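PDB 4I3Y: inositol monophosphatase family protein from Staphylococcus aureus subsp. aureus MSSA476, which probably hydrolyses inositol monophosphates to inositol and phosphate as a magnesium-dependent phosphatase inhibited by lithium. Local coordinates for residues A[14-19]-A[134-139]; A[72-75]-A[79-82]; A[162-167]-A[192-197]. All coordinates share one frame; numbering follows the deposited sequence.

Contacts 1 and 2 both involve the seven-stranded sheet of the αβαβα sandwich, contact 3 the second sheet. Contact 1 fastens helix 12-35 to strand 133-138 of the seven-stranded sheet, and contact 2 folds a loop back on strand 72-75, an outermost strand of that same sheet; their centres are about 21 Å apart. Contact 3 joins helix 191-200 to strand 162-164, with its centre about 23 Å from that of contact 1 and about 27 Å from that of contact 2. Contacts 1 and 3 touch where Y135 CG packs on M196 SD at 3.8 Å. The side chain of A75 is about 9 Å from a bound magnesium ion and that of D194 about 13 Å from one.

Contact 1: residues A[14-19]-A[134-139]; sequences QIDKLI and LYKAIR
D16 meets K136 and I138 where helix 12-35 lies on the seven-stranded sheet of the inositol monophosphatase fold, an αβαβα sandwich. The helix passes over strand 133-138, with the CA atoms of D16 and I138 7.7 Å apart, and the acidic side chain spans the gap between them.

The polar part is a salt bridge whose single close N-O pair is also a hydrogen bond. K136 NZ donates to D16 OD2 over 2.7 Å and takes the syn lone pair, on the side of the other carboxylate oxygen. The lysine starts with CG between its backbone N and carbonyl carbon (chi1 68°) and is fully extended beyond, which projects the ammonium group off the sheet face, up to the aspartate under the helix. The two side chains cross at about a right angle, and K136 CD comes within 3.6 Å of D16 OD1. With the carboxylate buried, the nearby ammonium charge would be expected to stabilise its ionised form.

The apolar part comes from I138, two residues further along the strand and likewise directed at the helix. Its CD1 lies 3.7 Å from D16 OD2, and its CG1 is 3.9 Å from D16 CG, giving the carboxylate a hydrocarbon neighbour beside its charged one. Around the pair, L134 and K136 pack on C20 of the same helix, while I19 turns to F60 and F63 of helix 51-67.

The second carboxylate oxygen is held as well: D16 OD1 is hydrogen-bonded to Y125 OH from the adjoining strand 120-128.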
loop_
_atom_site.group_PDB
_atom_site.type_symbol
_atom_site.label_atom_id
_atom_site.label_comp_id
_atom_site.label_asym_id
_atom_site.label_seq_id
_atom_site.Cartn_x
_atom_site.Cartn_y
_atom_site.Cartn_z
ATOM N N GLN A 14 -21.010 -25.927 1.149
ATOM C CA GLN A 14 -20.981 -26.191 2.607
ATOM C C GLN A 14 -19.596 -26.044 3.206
ATOM O O GLN A 14 -19.410 -25.564 4.335
ATOM C CB GLN A 14 -21.472 -27.592 2.933
ATOM C CG GLN A 14 -22.944 -27.773 2.597
ATOM C CD GLN A 14 -23.385 -29.209 2.822
ATOM O OE1 GLN A 14 -24.379 -29.441 3.514
ATOM N NE2 GLN A 14 -22.666 -30.166 2.254
ATOM N N ILE A 15 -18.606 -26.480 2.464
ATOM C CA ILE A 15 -17.261 -26.258 2.985
ATOM C C ILE A 15 -16.995 -24.727 3.014
ATOM O O ILE A 15 -16.518 -24.182 4.022
ATOM C CB ILE A 15 -16.197 -27.014 2.174
ATOM C CG1 ILE A 15 -16.560 -28.548 2.055
ATOM C CG2 ILE A 15 -14.831 -26.705 2.780
ATOM C CD1 ILE A 15 -15.692 -29.364 1.070
ATOM N N ASP A 16 -17.293 -24.057 1.907
ATOM C CA ASP A 16 -17.053 -22.593 1.873
ATOM C C ASP A 16 -17.725 -21.877 3.039
ATOM O O ASP A 16 -17.113 -20.984 3.692
ATOM C CB ASP A 16 -17.492 -21.990 0.543
ATOM C CG ASP A 16 -17.171 -20.527 0.449
ATOM O OD1 ASP A 16 -15.981 -20.131 0.574
ATOM O OD2 ASP A 16 -18.123 -19.769 0.250
ATOM N N LYS A 17 -18.988 -22.269 3.319
ATOM C CA LYS A 17 -19.731 -21.723 4.442
ATOM C C LYS A 17 -18.977 -21.919 5.761
ATOM O O LYS A 17 -18.814 -20.947 6.554
ATOM C CB LYS A 17 -21.128 -22.357 4.526
ATOM C CG LYS A 17 -21.895 -21.952 5.785
ATOM C CD LYS A 17 -23.395 -21.959 5.505
ATOM C CE LYS A 17 -24.245 -21.939 6.769
ATOM N NZ LYS A 17 -24.951 -20.630 6.838
ATOM N N LEU A 18 -18.479 -23.141 6.007
ATOM C CA LEU A 18 -17.646 -23.358 7.247
ATOM C C LEU A 18 -16.386 -22.449 7.311
ATOM O O LEU A 18 -16.046 -21.907 8.368
ATOM C CB LEU A 18 -17.199 -24.792 7.398
ATOM C CG LEU A 18 -17.914 -25.847 8.255
ATOM C CD1 LEU A 18 -19.179 -25.313 8.876
ATOM C CD2 LEU A 18 -18.081 -27.187 7.514
ATOM N N ILE A 19 -15.674 -22.351 6.193
ATOM C CA ILE A 19 -14.396 -21.618 6.209
ATOM C C ILE A 19 -14.690 -20.119 6.408
ATOM O O ILE A 19 -14.098 -19.473 7.308
ATOM C CB ILE A 19 -13.613 -21.818 4.901
ATOM C CG1 ILE A 19 -13.171 -23.275 4.702
ATOM C CG2 ILE A 19 -12.352 -20.959 4.920
ATOM C CD1 ILE A 19 -12.149 -23.701 5.736
ATOM N N LEU A 134 -12.670 -10.044 2.634
ATOM C CA LEU A 134 -12.489 -11.477 2.421
ATOM C C LEU A 134 -12.523 -11.762 0.927
ATOM O O LEU A 134 -13.574 -11.691 0.272
ATOM C CB LEU A 134 -13.549 -12.312 3.171
ATOM C CG LEU A 134 -13.419 -13.844 2.968
ATOM C CD1 LEU A 134 -12.040 -14.343 3.371
ATOM C CD2 LEU A 134 -14.425 -14.591 3.857
ATOM N N TYR A 135 -11.333 -11.983 0.343
ATOM C CA TYR A 135 -11.274 -12.451 -1.034
ATOM C C TYR A 135 -11.485 -13.979 -1.003
ATOM O O TYR A 135 -10.795 -14.695 -0.256
ATOM C CB TYR A 135 -9.960 -12.091 -1.738
ATOM C CG TYR A 135 -9.698 -10.587 -1.768
ATOM C CD1 TYR A 135 -10.159 -9.832 -2.846
ATOM C CD2 TYR A 135 -9.028 -9.928 -0.729
ATOM C CE1 TYR A 135 -9.959 -8.449 -2.901
ATOM C CE2 TYR A 135 -8.826 -8.518 -0.774
ATOM C CZ TYR A 135 -9.285 -7.804 -1.891
ATOM O OH TYR A 135 -9.157 -6.447 -2.026
ATOM N N LYS A 136 -12.387 -14.479 -1.839
ATOM C CA LYS A 136 -12.507 -15.945 -1.932
ATOM C C LYS A 136 -12.728 -16.373 -3.364
ATOM O O LYS A 136 -13.271 -15.601 -4.164
ATOM C CB LYS A 136 -13.630 -16.468 -1.030
ATOM C CG LYS A 136 -15.029 -16.049 -1.482
ATOM C CD LYS A 136 -16.086 -16.685 -0.561
ATOM C CE LYS A 136 -17.513 -16.463 -1.114
ATOM N NZ LYS A 136 -18.458 -17.108 -0.158
ATOM N N ALA A 137 -12.271 -17.587 -3.668
ATOM C CA ALA A 137 -12.446 -18.224 -4.963
ATOM C C ALA A 137 -13.041 -19.630 -4.721
ATOM O O ALA A 137 -12.562 -20.382 -3.850
ATOM C CB ALA A 137 -11.121 -18.317 -5.659
ATOM N N ILE A 138 -14.117 -19.943 -5.466
ATOM C CA ILE A 138 -14.811 -21.231 -5.361
ATOM C C ILE A 138 -15.040 -21.812 -6.722
ATOM O O ILE A 138 -15.717 -21.183 -7.552
ATOM C CB ILE A 138 -16.206 -21.107 -4.716
ATOM C CG1 ILE A 138 -16.077 -20.647 -3.268
ATOM C CG2 ILE A 138 -16.994 -22.438 -4.873
ATOM C CD1 ILE A 138 -16.554 -19.248 -3.084
ATOM N N ARG A 139 -14.467 -22.998 -6.961
ATOM C CA ARG A 139 -14.517 -23.642 -8.283
ATOM C C ARG A 139 -15.985 -23.878 -8.628
ATOM O O ARG A 139 -16.676 -24.493 -7.859
ATOM C CB ARG A 139 -13.729 -24.948 -8.238
ATOM C CG ARG A 139 -13.630 -25.811 -9.494
ATOM C CD ARG A 139 -12.276 -26.570 -9.412
ATOM N NE ARG A 139 -11.704 -26.257 -10.678
ATOM C CZ ARG A 139 -10.542 -25.770 -11.016
ATOM N NH1 ARG A 139 -9.473 -25.623 -10.248
ATOM N NH2 ARG A 139 -10.461 -25.544 -12.286
#

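Contact 2: residues A[72-75]-A[79-82]; sequences QLLA and SNAM
The side chains of Q72 and M82 run roughly antiparallel alongside one another at one end of the contact, while N80 approaches the strand at the A75 end. This is a loop folding back on the strand it has just left: only three residues separate 72-75 from 79-82, and the CA atoms of L74 and N80 come within 5.8 Å.

In the first shell, the amide end of Q72 reaches alongside the methionine, with Q72 NE2 3.6 Å from M82 CG and 3.7 Å from M82 O. M82 itself is exposed, yet it curls inward. With chi1 at 83° and chi2 at -68° the chain doubles back, turning the thioether toward the strand and leaving M82 CE 4.0 Å from L73 O. The N80 side chain also points at the strand, with its amide beside the backbone of A75.

One step further out, K78 from the intervening turn donates NZ to L73 O, a hydrogen bond that ties the connecting residues back to the strand. E76, which immediately follows A75, is a magnesium ligand, so the turn that brings the loop back begins at the metal site.

Strand 72-75 is an outermost strand of the seven-stranded sheet, hydrogen-bonded in parallel to strand 89-97 through H89, W91 and M93. L73 and A75 pack under helix 51-67, whereas L74 rests on L90 and I92 of the neighbouring strand.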
loop_
_atom_site.group_PDB
_atom_site.type_symbol
_atom_site.label_atom_id
_atom_site.label_comp_id
_atom_site.label_asym_id
_atom_site.label_seq_id
_atom_site.Cartn_x
_atom_site.Cartn_y
_atom_site.Cartn_z
ATOM N N GLN A 72 -5.465 -32.944 5.456
ATOM C CA GLN A 72 -4.117 -32.615 5.950
ATOM C C GLN A 72 -3.745 -31.078 5.818
ATOM O O GLN A 72 -4.295 -30.397 4.966
ATOM C CB GLN A 72 -3.112 -33.520 5.275
ATOM C CG GLN A 72 -2.845 -34.778 6.102
ATOM C CD GLN A 72 -1.588 -35.473 5.599
ATOM O OE1 GLN A 72 -1.550 -35.900 4.436
ATOM N NE2 GLN A 72 -0.515 -35.517 6.444
ATOM N N LEU A 73 -2.840 -30.584 6.663
ATOM C CA LEU A 73 -2.443 -29.167 6.687
ATOM C C LEU A 73 -0.952 -28.935 6.341
ATOM O O LEU A 73 -0.030 -29.419 7.060
ATOM C CB LEU A 73 -2.806 -28.522 8.041
ATOM C CG LEU A 73 -2.398 -27.061 8.260
ATOM C CD1 LEU A 73 -3.199 -26.165 7.288
ATOM C CD2 LEU A 73 -2.684 -26.659 9.666
ATOM N N LEU A 74 -0.714 -28.247 5.233
ATOM C CA LEU A 74 0.630 -27.712 4.952
ATOM C C LEU A 74 0.665 -26.228 5.372
ATOM O O LEU A 74 -0.058 -25.430 4.795
ATOM C CB LEU A 74 0.947 -27.888 3.465
ATOM C CG LEU A 74 2.226 -27.287 2.800
ATOM C CD1 LEU A 74 3.392 -27.472 3.688
ATOM C CD2 LEU A 74 2.516 -27.920 1.458
ATOM N N ALA A 75 1.458 -25.854 6.383
ATOM C CA ALA A 75 1.381 -24.482 6.907
ATOM C C ALA A 75 2.721 -23.933 7.355
ATOM O O ALA A 75 3.627 -24.693 7.843
ATOM C CB ALA A 75 0.379 -24.381 8.053
ATOM N N SER A 79 6.352 -27.885 11.110
ATOM C CA SER A 79 6.985 -28.705 10.082
ATOM C C SER A 79 5.927 -29.382 9.217
ATOM O O SER A 79 4.812 -29.625 9.654
ATOM C CB SER A 79 7.985 -29.703 10.680
ATOM O OG SER A 79 7.312 -30.875 11.011
ATOM N N ASN A 80 6.278 -29.622 7.955
ATOM C CA ASN A 80 5.413 -30.264 7.015
ATOM C C ASN A 80 6.025 -31.490 6.388
ATOM O O ASN A 80 5.698 -31.796 5.242
ATOM C CB ASN A 80 5.097 -29.262 5.941
ATOM C CG ASN A 80 4.450 -28.013 6.542
ATOM O OD1 ASN A 80 5.081 -26.930 6.599
ATOM N ND2 ASN A 80 3.228 -28.173 7.055
ATOM N N ALA A 81 6.929 -32.150 7.140
ATOM C CA ALA A 81 7.693 -33.342 6.669
ATOM C C ALA A 81 6.768 -34.455 6.225
ATOM O O ALA A 81 7.019 -35.059 5.207
ATOM C CB ALA A 81 8.699 -33.851 7.726
ATOM N N MET A 82 5.692 -34.668 6.981
ATOM C CA MET A 82 4.609 -35.625 6.681
ATOM C C MET A 82 3.720 -35.404 5.424
ATOM O O MET A 82 2.867 -36.234 5.141
ATOM C CB MET A 82 3.708 -35.762 7.925
ATOM C CG MET A 82 2.620 -34.683 8.092
ATOM S SD MET A 82 3.125 -32.960 8.453
ATOM C CE MET A 82 1.599 -32.405 9.255
#

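Contact 3: residues A[162-167]-A[192-197]; sequences IISFNA and GLDSMR
S164 sets its hydroxyl over the carboxylate of D194, and this one pair makes up the whole direct contact between the segments. S164 OG donates to D194 OD1 over 2.7 Å, arriving from above the carboxylate plane, 65° out of it. A chi1 of 152°, roughly trans to the backbone N, swings the hydroxyl off the strand toward the helix. S164 CB follows at 3.6 Å from D194 OD1, and the CA atoms of the two residues are 7.0 Å apart.

Both carboxylate oxygens have further partners. OD1 also accepts the backbone N-H of V188 and OD2 that of G189, so the buried acid is gripped by three bonds and ties the residues leading into its helix as well as the strand. S164 OG is in turn hydrogen-bonded to ND1 of H206 on the adjacent strand 205-208.

Helix 191-200 belongs to the central helical layer of the αβαβα sandwich: S195 packs on F246 and I248 of the five-stranded sheet that includes strand 162-164, while another face of the helix is turned to the seven-stranded sheet. At the start of the helix, G192 N is hydrogen-bonded to OD2 of D97, the residue directly after the magnesium ligand I96. R197, further along, extends to the dimer interface, where its NH1 forms a salt bridge with OD2 of D108 of the second subunit.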
loop_
_atom_site.group_PDB
_atom_site.type_symbol
_atom_site.label_atom_id
_atom_site.label_comp_id
_atom_site.label_asym_id
_atom_site.label_seq_id
_atom_site.Cartn_x
_atom_site.Cartn_y
_atom_site.Cartn_z
ATOM N N ILE A 162 0.902 -0.652 -13.255
ATOM C CA ILE A 162 1.769 -0.551 -12.085
ATOM C C ILE A 162 2.328 -1.928 -11.804
ATOM O O ILE A 162 1.610 -2.893 -11.880
ATOM C CB ILE A 162 1.002 -0.005 -10.834
ATOM C CG1 ILE A 162 0.608 1.460 -11.089
ATOM C CG2 ILE A 162 1.815 -0.187 -9.554
ATOM C CD1 ILE A 162 -0.377 2.008 -10.063
ATOM N N ILE A 163 3.612 -2.044 -11.506
ATOM C CA ILE A 163 4.065 -3.374 -11.077
ATOM C C ILE A 163 4.622 -3.375 -9.701
ATOM O O ILE A 163 4.992 -2.321 -9.172
ATOM C CB ILE A 163 5.103 -4.035 -11.989
ATOM C CG1 ILE A 163 6.332 -3.168 -12.198
ATOM C CG2 ILE A 163 4.465 -4.436 -13.301
ATOM C CD1 ILE A 163 7.322 -4.048 -12.965
ATOM N N SER A 164 4.698 -4.574 -9.135
ATOM C CA SER A 164 5.061 -4.746 -7.754
ATOM C C SER A 164 6.012 -5.931 -7.607
ATOM O O SER A 164 5.815 -7.022 -8.213
ATOM C CB SER A 164 3.748 -4.993 -6.995
ATOM O OG SER A 164 3.895 -5.762 -5.832
ATOM N N PHE A 165 7.052 -5.740 -6.800
ATOM C CA PHE A 165 8.043 -6.787 -6.579
ATOM C C PHE A 165 8.972 -6.265 -5.505
ATOM O O PHE A 165 8.946 -5.041 -5.192
ATOM C CB PHE A 165 8.833 -7.130 -7.875
ATOM C CG PHE A 165 9.564 -5.945 -8.489
ATOM C CD1 PHE A 165 10.877 -5.638 -8.110
ATOM C CD2 PHE A 165 8.959 -5.170 -9.469
ATOM C CE1 PHE A 165 11.554 -4.551 -8.665
ATOM C CE2 PHE A 165 9.627 -4.075 -10.037
ATOM C CZ PHE A 165 10.915 -3.753 -9.607
ATOM N N ASN A 166 9.751 -7.186 -4.923
ATOM C CA ASN A 166 10.747 -6.844 -3.892
ATOM C C ASN A 166 12.019 -6.446 -4.635
ATOM O O ASN A 166 12.735 -7.286 -5.205
ATOM C CB ASN A 166 10.963 -8.019 -2.926
ATOM C CG ASN A 166 12.015 -7.731 -1.851
ATOM O OD1 ASN A 166 12.639 -6.675 -1.822
ATOM N ND2 ASN A 166 12.202 -8.680 -0.954
ATOM N N ALA A 167 12.274 -5.146 -4.655
ATOM C CA ALA A 167 13.404 -4.597 -5.428
ATOM C C ALA A 167 14.750 -4.819 -4.681
ATOM O O ALA A 167 15.830 -4.457 -5.199
ATOM C CB ALA A 167 13.176 -3.117 -5.662
ATOM N N GLY A 192 0.013 -12.139 -0.780
ATOM C CA GLY A 192 -1.393 -12.281 -1.080
ATOM C C GLY A 192 -2.094 -11.002 -1.411
ATOM O O GLY A 192 -3.022 -11.007 -2.178
ATOM N N LEU A 193 -1.688 -9.885 -0.806
ATOM C CA LEU A 193 -2.345 -8.621 -1.103
ATOM C C LEU A 193 -1.867 -8.010 -2.420
ATOM O O LEU A 193 -2.672 -7.450 -3.234
ATOM C CB LEU A 193 -2.079 -7.615 0.051
ATOM C CG LEU A 193 -2.851 -8.053 1.334
ATOM C CD1 LEU A 193 -2.625 -6.965 2.382
ATOM C CD2 LEU A 193 -4.360 -8.331 1.160
ATOM N N ASP A 194 -0.550 -8.043 -2.630
ATOM C CA ASP A 194 -0.034 -7.558 -3.893
ATOM C C ASP A 194 -0.639 -8.457 -5.002
ATOM O O ASP A 194 -0.909 -7.966 -6.127
ATOM C CB ASP A 194 1.513 -7.659 -3.950
ATOM C CG ASP A 194 2.232 -6.571 -3.151
ATOM O OD1 ASP A 194 2.365 -5.394 -3.646
ATOM O OD2 ASP A 194 2.752 -6.946 -2.047
ATOM N N SER A 195 -0.882 -9.758 -4.715
ATOM C CA SER A 195 -1.527 -10.633 -5.764
ATOM C C SER A 195 -2.928 -10.208 -6.066
ATOM O O SER A 195 -3.338 -10.127 -7.230
ATOM C CB SER A 195 -1.510 -12.096 -5.375
ATOM O OG SER A 195 -0.155 -12.489 -5.265
ATOM N N MET A 196 -3.667 -9.863 -5.014
ATOM C CA MET A 196 -5.053 -9.454 -5.210
ATOM C C MET A 196 -5.130 -8.124 -5.964
ATOM O O MET A 196 -6.107 -7.867 -6.667
ATOM C CB MET A 196 -5.801 -9.299 -3.883
ATOM C CG MET A 196 -6.189 -10.598 -3.199
ATOM S SD MET A 196 -7.118 -11.787 -4.265
ATOM C CE MET A 196 -5.772 -12.954 -4.522
ATOM N N ARG A 197 -4.131 -7.256 -5.802
ATOM C CA ARG A 197 -4.127 -6.011 -6.649
ATOM C C ARG A 197 -4.015 -6.396 -8.141
ATOM O O ARG A 197 -4.590 -5.740 -9.000
ATOM C CB ARG A 197 -3.018 -5.102 -6.232
ATOM C CG ARG A 197 -3.145 -4.717 -4.757
ATOM C CD ARG A 197 -3.190 -3.199 -4.664
ATOM N NE ARG A 197 -3.339 -2.785 -3.281
ATOM C CZ ARG A 197 -3.227 -1.520 -2.878
ATOM N NH1 ARG A 197 -3.023 -0.512 -3.727
ATOM N NH2 ARG A 197 -3.338 -1.263 -1.617
#